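Local coordinates for protein iron-containing alcohol dehydrogenase (Ralstonia eutropha, PDB 3JZD) that binds NAD and probably reduces maleylacetate to 3-oxoadipate with NADH or NADPH, as a homodimeric member of the iron-containing alcohol dehydrogenase family, at residues Ala281-Arg284 with Arg285-Ala289; Pro343-Ala346 with Leu347-Ala351; Gly315-Glu318 with Glu319-Asp322; Asp187-Pro190 with Val191-Leu194. All blocks are in the same frame, centred on the assembly; numbering follows the deposited sequence.

Contact 1: Ala281-Arg284 with Arg285-Ala289; sequences ARIR and RATGA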
loop_
_atom_site.group_PDB
_atom_site.type_symbol
_atom_site.label_atom_id
_atom_site.label_comp_id
_atom_site.label_asym_id
_atom_site.label_seq_id
_atom_site.Cartn_x
_atom_site.Cartn_y
_atom_site.Cartn_z
ATOM N N ALA A 281 -14.361 -1.010 -17.171
ATOM C CA ALA A 281 -13.240 -0.721 -18.056
ATOM C C ALA A 281 -11.858 -1.060 -17.432
ATOM O O ALA A 281 -10.945 -1.473 -18.131
ATOM C CB ALA A 281 -13.286 0.749 -18.569
ATOM N N ARG A 282 -11.696 -0.856 -16.134
ATOM C CA ARG A 282 -10.464 -1.219 -15.452
ATOM C C ARG A 282 -10.361 -2.727 -15.313
ATOM O O ARG A 282 -9.290 -3.282 -15.486
ATOM C CB ARG A 282 -10.322 -0.528 -14.091
ATOM C CG ARG A 282 -10.202 0.990 -14.240
ATOM C CD ARG A 282 -10.005 1.741 -12.968
ATOM N NE ARG A 282 -8.685 1.485 -12.375
ATOM C CZ ARG A 282 -8.191 2.169 -11.345
ATOM N NH1 ARG A 282 -8.922 3.137 -10.791
ATOM N NH2 ARG A 282 -6.967 1.896 -10.881
ATOM N N ILE A 283 -11.463 -3.410 -15.036
ATOM C CA ILE A 283 -11.387 -4.849 -14.959
ATOM C C ILE A 283 -11.042 -5.437 -16.337
ATOM O O ILE A 283 -10.268 -6.384 -16.435
ATOM C CB ILE A 283 -12.670 -5.432 -14.443
ATOM C CG1 ILE A 283 -12.866 -5.028 -12.960
ATOM C CG2 ILE A 283 -12.671 -6.944 -14.662
ATOM C CD1 ILE A 283 -14.301 -5.318 -12.455
ATOM N N ARG A 284 -11.613 -4.866 -17.390
ATOM C CA ARG A 284 -11.376 -5.318 -18.769
ATOM C C ARG A 284 -9.926 -5.147 -19.176
ATOM O O ARG A 284 -9.323 -6.075 -19.729
ATOM C CB ARG A 284 -12.285 -4.581 -19.734
ATOM C CG ARG A 284 -13.729 -5.038 -19.570
ATOM C CD ARG A 284 -14.755 -4.156 -20.293
ATOM N NE ARG A 284 -14.363 -3.874 -21.668
ATOM C CZ ARG A 284 -14.313 -2.666 -22.231
ATOM N NH1 ARG A 284 -14.700 -1.564 -21.583
ATOM N NH2 ARG A 284 -13.888 -2.572 -23.477
ATOM N N ARG A 285 -9.369 -3.978 -18.860
ATOM C CA ARG A 285 -7.967 -3.684 -19.144
ATOM C C ARG A 285 -7.077 -4.673 -18.414
ATOM O O ARG A 285 -6.133 -5.185 -18.990
ATOM C CB ARG A 285 -7.623 -2.262 -18.708
ATOM C CG ARG A 285 -6.220 -1.818 -19.057
ATOM C CD ARG A 285 -6.010 -0.320 -18.816
ATOM N NE ARG A 285 -6.215 0.052 -17.415
ATOM C CZ ARG A 285 -6.231 1.306 -16.947
ATOM N NH1 ARG A 285 -6.051 2.341 -17.768
ATOM N NH2 ARG A 285 -6.437 1.541 -15.651
ATOM N N ALA A 286 -7.370 -4.950 -17.145
ATOM C CA ALA A 286 -6.520 -5.840 -16.369
ATOM C C ALA A 286 -6.636 -7.330 -16.805
ATOM O O ALA A 286 -5.725 -8.126 -16.579
ATOM C CB ALA A 286 -6.821 -5.664 -14.868
ATOM N N THR A 287 -7.756 -7.709 -17.406
ATOM C CA THR A 287 -7.969 -9.089 -17.858
ATOM C C THR A 287 -7.688 -9.287 -19.357
ATOM O O THR A 287 -7.748 -10.398 -19.862
ATOM C CB THR A 287 -9.419 -9.544 -17.588
ATOM O OG1 THR A 287 -10.317 -8.636 -18.204
ATOM C CG2 THR A 287 -9.727 -9.622 -16.082
ATOM N N GLY A 288 -7.331 -8.220 -20.063
ATOM C CA GLY A 288 -7.034 -8.319 -21.486
ATOM C C GLY A 288 -8.264 -8.576 -22.325
ATOM O O GLY A 288 -8.176 -9.170 -23.390
ATOM N N ALA A 289 -9.393 -8.057 -21.858
ATOM C CA ALA A 289 -10.698 -8.238 -22.453
ATOM C C ALA A 289 -10.864 -7.591 -23.829
ATOM O O ALA A 289 -11.709 -8.034 -24.629
ATOM C CB ALA A 289 -11.728 -7.666 -21.494
#
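Arg-282 and Arg-285, one turn apart on helix 277-287, extend alongside one another in the same direction, with their guanidinium planes turned 75° against each other. NE of Arg-282 and NE of Arg-285 each form a salt bridge with the carboxylate of Glu-197 on helix 190-212, one oxygen apiece, and this shared partner brings the two groups together, NH2 of Arg-285 lying 4.0 Å from NE of Arg-282. Arg-284 leaves on another side of the helix, its guanidinium bonded to the carbonyls of Gly-290 and Gln-292, while its CB packs 3.6 Å from CB of Ala-289. The OG1 of Thr-287 sits between its own backbone N and carbonyl carbon (chi1 56°), and this turns the hydroxyl back along the helix, 2.9 Å from O of Ile-283 and 3.1 Å from O of Arg-284; either carbonyl could take its proton. CG2 of Thr-287 meets CG2 of Ile-283 at 4.2 Å. The chain then turns off at Gly-288, which has positive phi: N of Ala-289 donates to O of Arg-284 at 2.9 Å and 166° (i to i+5), and N of Gly-288 weakly to O of Arg-285 at 3.4 Å (i to i+3). This is a Schellman motif, the C-terminal end of helix 277-287.

Contact 2: Pro343-Ala346 with Leu347-Ala351; sequences PIRA and LLQAA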
loop_
_atom_site.group_PDB
_atom_site.type_symbol
_atom_site.label_atom_id
_atom_site.label_comp_id
_atom_site.label_asym_id
_atom_site.label_seq_id
_atom_site.Cartn_x
_atom_site.Cartn_y
_atom_site.Cartn_z
ATOM N N PRO A 343 -34.654 -9.191 -11.232
ATOM C CA PRO A 343 -33.328 -9.301 -11.806
ATOM C C PRO A 343 -32.366 -10.168 -10.950
ATOM O O PRO A 343 -31.486 -10.775 -11.496
ATOM C CB PRO A 343 -32.862 -7.850 -11.919
ATOM C CG PRO A 343 -33.665 -7.089 -10.856
ATOM C CD PRO A 343 -35.004 -7.805 -10.875
ATOM N N ILE A 344 -32.545 -10.236 -9.636
ATOM C CA ILE A 344 -31.710 -11.154 -8.818
ATOM C C ILE A 344 -32.053 -12.604 -9.136
ATOM O O ILE A 344 -31.154 -13.447 -9.268
ATOM C CB ILE A 344 -31.821 -10.910 -7.287
ATOM C CG1 ILE A 344 -31.009 -9.668 -6.909
ATOM C CG2 ILE A 344 -31.334 -12.154 -6.470
ATOM C CD1 ILE A 344 -29.499 -9.790 -7.069
ATOM N N ARG A 345 -33.345 -12.880 -9.297
ATOM C CA ARG A 345 -33.777 -14.223 -9.636
ATOM C C ARG A 345 -33.247 -14.638 -11.025
ATOM O O ARG A 345 -32.911 -15.794 -11.234
ATOM C CB ARG A 345 -35.300 -14.335 -9.597
ATOM C CG ARG A 345 -35.767 -15.740 -9.981
ATOM C CD ARG A 345 -35.297 -16.744 -8.946
ATOM N NE ARG A 345 -35.794 -18.075 -9.228
ATOM C CZ ARG A 345 -35.251 -18.892 -10.125
ATOM N NH1 ARG A 345 -34.211 -18.497 -10.872
ATOM N NH2 ARG A 345 -35.763 -20.098 -10.308
ATOM N N ALA A 346 -33.182 -13.698 -11.965
ATOM C CA ALA A 346 -32.649 -13.965 -13.318
ATOM C C ALA A 346 -31.103 -14.158 -13.274
ATOM O O ALA A 346 -30.550 -14.967 -14.030
ATOM C CB ALA A 346 -33.023 -12.792 -14.294
ATOM N N LEU A 347 -30.429 -13.416 -12.381
ATOM C CA LEU A 347 -28.984 -13.573 -12.186
ATOM C C LEU A 347 -28.760 -14.996 -11.741
ATOM O O LEU A 347 -27.935 -15.693 -12.285
ATOM C CB LEU A 347 -28.460 -12.620 -11.096
ATOM C CG LEU A 347 -26.984 -12.659 -10.638
ATOM C CD1 LEU A 347 -26.643 -11.409 -9.789
ATOM C CD2 LEU A 347 -26.628 -14.013 -9.861
ATOM N N LEU A 348 -29.517 -15.420 -10.748
ATOM C CA LEU A 348 -29.391 -16.766 -10.197
ATOM C C LEU A 348 -29.662 -17.881 -11.208
ATOM O O LEU A 348 -29.006 -18.929 -11.174
ATOM C CB LEU A 348 -30.338 -16.898 -9.005
ATOM C CG LEU A 348 -29.882 -16.211 -7.724
ATOM C CD1 LEU A 348 -30.994 -16.138 -6.719
ATOM C CD2 LEU A 348 -28.699 -16.963 -7.158
ATOM N N GLN A 349 -30.627 -17.666 -12.107
ATOM C CA GLN A 349 -30.978 -18.674 -13.089
ATOM C C GLN A 349 -29.798 -18.831 -14.076
ATOM O O GLN A 349 -29.424 -19.948 -14.448
ATOM C CB GLN A 349 -32.226 -18.275 -13.863
ATOM C CG GLN A 349 -32.733 -19.358 -14.805
ATOM C CD GLN A 349 -33.251 -20.558 -14.034
ATOM O OE1 GLN A 349 -33.815 -20.404 -12.948
ATOM N NE2 GLN A 349 -33.073 -21.737 -14.579
ATOM N N ALA A 350 -29.255 -17.698 -14.523
ATOM C CA ALA A 350 -28.113 -17.683 -15.448
ATOM C C ALA A 350 -26.857 -18.328 -14.829
ATOM O O ALA A 350 -26.127 -19.044 -15.497
ATOM C CB ALA A 350 -27.809 -16.223 -15.924
ATOM N N ALA A 351 -26.623 -18.056 -13.564
ATOM C CA ALA A 351 -25.515 -18.657 -12.809
ATOM C C ALA A 351 -25.739 -20.178 -12.682
ATOM O O ALA A 351 -24.785 -20.975 -12.848
ATOM C CB ALA A 351 -25.401 -18.023 -11.397
#
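Within helix 341-353, near the C-terminal end of the chain, an i to i+4 side-chain bridge links Arg-345 to Gln-349 on one flank, while Ile-344, Leu-347 and Leu-348 form an apolar flank. The bridge centres on OE1 of Gln-349. It accepts from NH1 of Arg-345 at 2.8 Å and 156°, on a lone pair in the plane of the amide, and more weakly from NH2 of Arg-345 at 3.3 Å. The guanidinium and amide planes are nearly coplanar, 26° apart, and the oxygen lies at the edge of the guanidinium group, close to its plane. Both chains start anti to the backbone N and then fold at chi2, by nearly the same angle, which brings their ends together over one turn. Outside partners hold the other polar ends: NE of Arg-345 forms a salt bridge with Asp-322, and NE2 of Gln-349 donates to Glu-353 and probably to Glu-318. With OE1 turned to the arginine and NE2 to carboxylates, the orientation of the amide is well determined.

On the apolar flank, CG2 of Ile-344 lies 4.0 Å from CD1 of Leu-348, and CD1 of Ile-344 is 4.3 Å from CD1 of Leu-347. Regular helical bonds run beneath, such as N of Leu-348 to O of Ile-344 at 3.0 Å. The helix is packed between neighbours: Leu-348 and Gln-349 rest on helix 321-328, Leu-347 reaches helices 241-253 and 257-272, and Ile-344 touches all three.

Contact 3: Gly315-Glu318 with Glu319-Asp322; sequences GMRE and EDLD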
loop_
_atom_site.group_PDB
_atom_site.type_symbol
_atom_site.label_atom_id
_atom_site.label_comp_id
_atom_site.label_asym_id
_atom_site.label_seq_id
_atom_site.Cartn_x
_atom_site.Cartn_y
_atom_site.Cartn_z
ATOM N N GLY A 315 -23.639 -28.546 -7.007
ATOM C CA GLY A 315 -24.579 -28.941 -5.949
ATOM C C GLY A 315 -25.691 -27.991 -5.569
ATOM O O GLY A 315 -26.219 -28.095 -4.460
HETATM N N MSE A 316 -26.032 -27.052 -6.441
HETATM C CA MSE A 316 -27.141 -26.156 -6.162
HETATM C C MSE A 316 -28.354 -26.839 -6.771
HETATM O O MSE A 316 -28.292 -27.251 -7.922
HETATM C CB MSE A 316 -26.943 -24.818 -6.849
HETATM C CG MSE A 316 -28.054 -23.786 -6.638
HETATM SE SE MSE A 316 -28.171 -23.284 -4.739
HETATM C CE MSE A 316 -29.828 -22.184 -4.822
ATOM N N ARG A 317 -29.440 -26.999 -6.012
ATOM C CA ARG A 317 -30.676 -27.519 -6.604
ATOM C C ARG A 317 -31.399 -26.375 -7.348
ATOM O O ARG A 317 -31.569 -25.260 -6.802
ATOM C CB ARG A 317 -31.604 -28.075 -5.527
ATOM C CG ARG A 317 -30.995 -29.209 -4.707
ATOM C CD ARG A 317 -32.050 -29.910 -3.867
ATOM N NE ARG A 317 -32.728 -28.994 -2.963
ATOM C CZ ARG A 317 -33.946 -29.211 -2.456
ATOM N NH1 ARG A 317 -34.620 -30.303 -2.791
ATOM N NH2 ARG A 317 -34.522 -28.328 -1.635
ATOM N N GLU A 318 -31.839 -26.636 -8.575
ATOM C CA GLU A 318 -32.589 -25.633 -9.305
ATOM C C GLU A 318 -33.839 -25.205 -8.498
ATOM O O GLU A 318 -34.255 -24.063 -8.515
ATOM C CB GLU A 318 -33.079 -26.162 -10.641
ATOM C CG GLU A 318 -33.744 -25.053 -11.469
ATOM C CD GLU A 318 -34.037 -25.422 -12.918
ATOM O OE1 GLU A 318 -33.937 -26.619 -13.301
ATOM O OE2 GLU A 318 -34.359 -24.484 -13.702
ATOM N N GLU A 319 -34.379 -26.150 -7.765
ATOM C CA GLU A 319 -35.576 -25.959 -6.971
ATOM C C GLU A 319 -35.380 -25.035 -5.765
ATOM O O GLU A 319 -36.331 -24.743 -5.108
ATOM C CB GLU A 319 -36.075 -27.332 -6.468
ATOM C CG GLU A 319 -36.411 -28.341 -7.612
ATOM C CD GLU A 319 -35.239 -29.168 -8.157
ATOM O OE1 GLU A 319 -34.073 -28.955 -7.750
ATOM O OE2 GLU A 319 -35.510 -30.048 -9.014
ATOM N N ASP A 320 -34.150 -24.642 -5.467
ATOM C CA ASP A 320 -33.830 -23.743 -4.362
ATOM C C ASP A 320 -33.540 -22.301 -4.800
ATOM O O ASP A 320 -33.259 -21.447 -3.966
ATOM C CB ASP A 320 -32.574 -24.248 -3.648
ATOM C CG ASP A 320 -32.835 -25.397 -2.727
ATOM O OD1 ASP A 320 -33.984 -25.516 -2.281
ATOM O OD2 ASP A 320 -31.874 -26.150 -2.411
ATOM N N LEU A 321 -33.588 -22.039 -6.101
ATOM C CA LEU A 321 -33.266 -20.732 -6.620
ATOM C C LEU A 321 -34.283 -19.705 -6.171
ATOM O O LEU A 321 -33.895 -18.598 -5.803
ATOM C CB LEU A 321 -33.119 -20.768 -8.151
ATOM C CG LEU A 321 -31.958 -21.626 -8.732
ATOM C CD1 LEU A 321 -32.103 -21.718 -10.290
ATOM C CD2 LEU A 321 -30.546 -21.130 -8.333
ATOM N N ASP A 322 -35.573 -20.066 -6.145
ATOM C CA ASP A 322 -36.573 -19.141 -5.661
ATOM C C ASP A 322 -36.236 -18.726 -4.222
ATOM O O ASP A 322 -36.307 -17.533 -3.902
ATOM C CB ASP A 322 -37.975 -19.732 -5.666
ATOM C CG ASP A 322 -38.515 -20.042 -7.072
ATOM O OD1 ASP A 322 -38.139 -19.382 -8.081
ATOM O OD2 ASP A 322 -39.358 -20.971 -7.136
HETATM O O HOH W 1 -29.440 -26.149 -3.377
HETATM O O HOH W 2 -36.475 -22.349 -7.737
#
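The guanidinium of Arg-317 meets the carboxylate of Asp-320 side-on, through NE and NH2, with the two planes 65° apart. At the edge of the guanidinium, close to its plane, lies OD2 of Asp-320, 3.0 Å from NE of Arg-317 and approached from above the carboxylate plane at an N-H...O angle of 161°. The second bond is more bent (132°): NH2 of Arg-317 reaches OD1 of Asp-320 at 2.9 Å, from the syn side. This salt bridge has two bonds but lacks the coplanarity of an ideal bidentate pair. A bend at chi3 turns the guanidinium so that its NE/NH2 side is presented to the carboxylate. A water bound to OD2 of Asp-320 at 2.6 Å also accepts from N of Arg-317, adding a backbone-to-side-chain link between the same two residues.

Beneath the salt bridge the chain makes a 3-10 turn that leads into helix 321-328. N of Asp-320 donates to O of Arg-317 and N of Leu-321 to O of Glu-318, both i to i+3 bonds. Another water lies between O of Glu-318 and N of Asp-322, carrying the turn into the first helical residues.

On the inner side, CE of selenomethionine Met-316 approaches CB of Asp-320 at 3.6 Å and CD2 of Leu-321 at 3.7 Å, against Leu-249 and Phe-253 of helix 241-253. CG of Glu-318 passes 3.9 Å from CD1 of Leu-321, and both residues pack on Tyr-352 of helix 341-353. The Glu-318 side chain lies about 4 Å, nearest atoms, from a bound calcium ion.

Contact 4: Asp187-Pro190 with Val191-Leu194; sequences DANP and VMSL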
loop_
_atom_site.group_PDB
_atom_site.type_symbol
_atom_site.label_atom_id
_atom_site.label_comp_id
_atom_site.label_asym_id
_atom_site.label_seq_id
_atom_site.Cartn_x
_atom_site.Cartn_y
_atom_site.Cartn_z
ATOM N N ASP A 187 -16.679 3.028 -0.756
ATOM C CA ASP A 187 -15.520 3.703 -0.135
ATOM C C ASP A 187 -14.216 3.421 -0.890
ATOM O O ASP A 187 -13.112 3.382 -0.327
ATOM C CB ASP A 187 -15.404 3.334 1.356
ATOM C CG ASP A 187 -15.272 1.832 1.601
ATOM O OD1 ASP A 187 -15.625 1.017 0.709
ATOM O OD2 ASP A 187 -14.813 1.471 2.707
ATOM N N ALA A 188 -14.366 3.247 -2.193
ATOM C CA ALA A 188 -13.257 3.059 -3.082
ATOM C C ALA A 188 -12.276 4.198 -2.914
ATOM O O ALA A 188 -12.680 5.331 -2.638
ATOM C CB ALA A 188 -13.765 3.047 -4.528
ATOM N N ASN A 189 -10.981 3.894 -2.998
ATOM C CA ASN A 189 -9.982 4.952 -3.063
ATOM C C ASN A 189 -8.894 4.578 -4.110
ATOM O O ASN A 189 -8.753 3.395 -4.490
ATOM C CB ASN A 189 -9.429 5.292 -1.677
ATOM C CG ASN A 189 -8.504 4.251 -1.152
ATOM O OD1 ASN A 189 -7.471 3.978 -1.760
ATOM N ND2 ASN A 189 -8.850 3.666 -0.000
ATOM N N PRO A 190 -8.116 5.588 -4.585
ATOM C CA PRO A 190 -7.133 5.371 -5.668
ATOM C C PRO A 190 -6.041 4.372 -5.381
ATOM O O PRO A 190 -5.531 3.706 -6.295
ATOM C CB PRO A 190 -6.544 6.765 -5.899
ATOM C CG PRO A 190 -7.589 7.710 -5.342
ATOM C CD PRO A 190 -8.275 7.006 -4.236
ATOM N N VAL A 191 -5.654 4.263 -4.116
ATOM C CA VAL A 191 -4.586 3.350 -3.772
ATOM C C VAL A 191 -5.122 1.926 -3.774
ATOM O O VAL A 191 -4.534 1.024 -4.353
ATOM C CB VAL A 191 -3.912 3.759 -2.458
ATOM C CG1 VAL A 191 -2.919 2.764 -2.100
ATOM C CG2 VAL A 191 -3.249 5.184 -2.640
HETATM N N MSE A 192 -6.273 1.725 -3.158
HETATM C CA MSE A 192 -6.911 0.415 -3.172
HETATM C C MSE A 192 -7.225 0.002 -4.643
HETATM O O MSE A 192 -7.031 -1.164 -5.046
HETATM C CB MSE A 192 -8.158 0.437 -2.295
HETATM C CG MSE A 192 -7.840 0.526 -0.821
HETATM SE SE MSE A 192 -7.098 -1.161 -0.166
HETATM C CE MSE A 192 -5.888 -0.463 1.195
ATOM N N SER A 193 -7.677 0.954 -5.440
ATOM C CA SER A 193 -7.974 0.663 -6.830
ATOM C C SER A 193 -6.752 0.308 -7.656
ATOM O O SER A 193 -6.835 -0.558 -8.522
ATOM C CB SER A 193 -8.735 1.835 -7.445
ATOM O OG SER A 193 -9.993 1.874 -6.798
ATOM N N LEU A 194 -5.621 0.987 -7.392
ATOM C CA LEU A 194 -4.367 0.661 -8.019
ATOM C C LEU A 194 -3.962 -0.784 -7.695
ATOM O O LEU A 194 -3.535 -1.543 -8.580
ATOM C CB LEU A 194 -3.294 1.644 -7.566
ATOM C CG LEU A 194 -1.914 1.655 -8.198
ATOM C CD1 LEU A 194 -1.912 2.220 -9.646
ATOM C CD2 LEU A 194 -0.964 2.485 -7.281
HETATM O O HOH W 3 -10.930 1.024 -4.423
#
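Hydrogen bonds from the first turn of helix 190-212 to Asn-189 dominate this contact. OD1 of Asn-189 accepts from N of Met-192 at 2.9 Å along a nearly straight N-H (177°), though from above the amide plane, and from N of Val-191 at 3.0 Å in a weak, bent bond. The side chain can reach back to these two N-H groups because a chi1 of 74° folds CG in over the backbone. The backbone O of Asn-189 meanwhile receives N of Ser-193 at 2.8 Å, and O of Pro-190 receives N of Leu-194.

One water joins the ends of the turn: it accepts from N of Asn-189 at 3.2 Å and lies 2.7 Å from OG of Ser-193.

Packing contributes the rest. CG of selenomethionine Met-192 lies 3.4 Å from ND2 of Asn-189, the two side chains crossing at an angle. Tyr-10 of strand 8-19 covers Val-191 and Met-192, and Phe-8 covers Asn-189 and Pro-190. From the second subunit, Tyr-225, Trp-228 and Glu-198 pack on Pro-190, Val-191 and Leu-194.

Asn-189 is thus the N-cap of the helix, and Pro-190, which has no N-H to satisfy, fits as its first residue. In this buried setting the single amide oxygen serves as acceptor for two N-H groups that lack a preceding turn, firmly for Met-192 and weakly for Val-191, and would probably also interact well with the positive end of the helix dipole.

How the contacts relate
From the N terminus the contacts follow in the order 4, 1, 3, 2; each is a local turn, and none encloses or crosses another. Contact 4 starts helix 190-212 beside strand 8-19 and the second subunit. Contact 1 finishes helix 277-287 and returns to contact 4, where NH2 of Arg-282 packs on O of Ser-193. Contact 3 leads the loop after helix 294-304 into helix 321-328, and contact 2 lies on the next helix, 341-353. These last two touch directly, through polar side chains and packing on Leu-321, joining their two helices. The pairs 4-1 and 3-2 remain separate, their nearest atoms about 14 Å apart at the closest, between contacts 1 and 2.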